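Local coordinates for protein 2-dehydropantoate 2-reductase (Porphyromonas gingivalis, PDB 2QYT) that probably catalyses the NADPH-dependent reduction of ketopantoate to pantoate, the second of two steps from 3-methyl-2-oxobutanoate to (R)-pantoate on the way to pantothenate, at residues K92-D95 against M96-V100. Numbering follows the deposited sequence.
Sequences KDYD and MERGV
Asp95 N-caps helix 96-103: its carboxylate folds back so that OD1 accepts a hydrogen bond from Arg98 N at 2.7 Å. The N-H points almost straight at the acceptor (170°), which is met nearly along its C-O axis. Placing CG between the backbone N and the carbonyl carbon (chi1 75°) turns the carboxylate over the first turn. Alongside this cap, Gly99 N donates to Asp95 O at 3.0 Å, the first i to i+4 bond of the helix. Tyr94, one residue earlier, packs against the same turn: its CB lies 3.6 Å from Gly99 N, and its CD1 and CE1 lie beside the Arg98 side chain. That arginine, with CG anti to its own N and the chain extended to NE, carries NE to 3.1 Å from Tyr94 CD1 and NH2 to 3.5 Å from Tyr94 CE1. Ring and guanidinium planes are only 25° apart, though the approach is oblique. Arg98 NE also forms a salt bridge with Glu102, one turn on, and Glu97 OE2 is hydrogen-bonded to Tyr129 OH. The cap thus starts the helix after strand 86-89 of the Rossmann-type parallel sheet, and the carboxylate's negative charge probably complements the positive end of the helix dipole.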
# COMPACT_ATOMS: atom_id res chain seq x y z
N LYS A 92 8.78 2.68 -1.96
CA LYS A 92 9.45 1.61 -1.21
C LYS A 92 10.91 1.93 -0.96
O LYS A 92 11.65 1.11 -0.39
CB LYS A 92 9.29 0.24 -1.88
CG LYS A 92 9.81 0.10 -3.32
CD LYS A 92 10.01 -1.40 -3.75
CE LYS A 92 8.68 -2.10 -4.18
NZ LYS A 92 8.38 -2.16 -5.69
N ASP A 93 11.32 3.14 -1.37
CA ASP A 93 12.74 3.48 -1.52
C ASP A 93 13.42 3.94 -0.22
O ASP A 93 14.60 3.67 -0.02
CB ASP A 93 12.99 4.48 -2.69
CG ASP A 93 12.75 3.84 -4.08
OD1 ASP A 93 12.38 4.57 -5.05
OD2 ASP A 93 12.92 2.61 -4.22
N TYR A 94 12.70 4.60 0.69
CA TYR A 94 13.37 5.07 1.92
C TYR A 94 13.09 4.22 3.18
O TYR A 94 11.97 3.70 3.34
CB TYR A 94 13.01 6.55 2.20
CG TYR A 94 13.09 7.46 0.99
CD1 TYR A 94 14.33 7.77 0.40
CD2 TYR A 94 11.94 8.04 0.44
CE1 TYR A 94 14.43 8.63 -0.71
CE2 TYR A 94 12.01 8.89 -0.68
CZ TYR A 94 13.26 9.19 -1.24
OH TYR A 94 13.34 10.03 -2.34
N ASP A 95 14.07 4.10 4.07
CA ASP A 95 13.79 3.75 5.47
C ASP A 95 12.75 4.74 6.03
O ASP A 95 12.52 5.79 5.41
CB ASP A 95 15.09 3.70 6.29
CG ASP A 95 15.68 5.08 6.62
OD1 ASP A 95 14.98 5.97 7.12
OD2 ASP A 95 16.89 5.26 6.44
N MSE A 96 12.09 4.41 7.13
CA MSE A 96 10.97 5.21 7.58
C MSE A 96 11.40 6.59 8.13
O MSE A 96 10.67 7.57 8.00
CB MSE A 96 10.15 4.47 8.63
CG MSE A 96 8.64 4.63 8.39
SE MSE A 96 7.98 3.76 6.66
CE MSE A 96 8.59 1.93 6.99
N GLU A 97 12.58 6.63 8.72
CA GLU A 97 13.18 7.85 9.27
C GLU A 97 13.34 8.86 8.15
O GLU A 97 12.88 9.99 8.27
CB GLU A 97 14.54 7.52 9.87
CG GLU A 97 14.55 7.24 11.40
CD GLU A 97 13.92 5.91 11.85
OE1 GLU A 97 13.67 4.99 11.01
OE2 GLU A 97 13.70 5.80 13.09
N ARG A 98 13.94 8.42 7.05
CA ARG A 98 14.19 9.25 5.90
C ARG A 98 12.91 9.65 5.17
O ARG A 98 12.77 10.82 4.80
CB ARG A 98 15.13 8.56 4.93
CG ARG A 98 15.41 9.33 3.69
CD ARG A 98 16.60 8.73 2.94
NE ARG A 98 16.73 9.37 1.62
CZ ARG A 98 17.74 9.19 0.76
NH1 ARG A 98 18.78 8.41 1.06
NH2 ARG A 98 17.72 9.82 -0.40
N GLY A 99 11.99 8.70 4.95
CA GLY A 99 10.70 9.02 4.33
C GLY A 99 9.94 10.11 5.11
O GLY A 99 9.37 11.00 4.51
N VAL A 100 9.93 10.04 6.43
CA VAL A 100 9.22 11.05 7.22
C VAL A 100 9.94 12.43 7.04
O VAL A 100 9.29 13.43 6.72
CB VAL A 100 9.02 10.59 8.71
CG1 VAL A 100 8.68 11.80 9.70
CG2 VAL A 100 8.01 9.38 8.77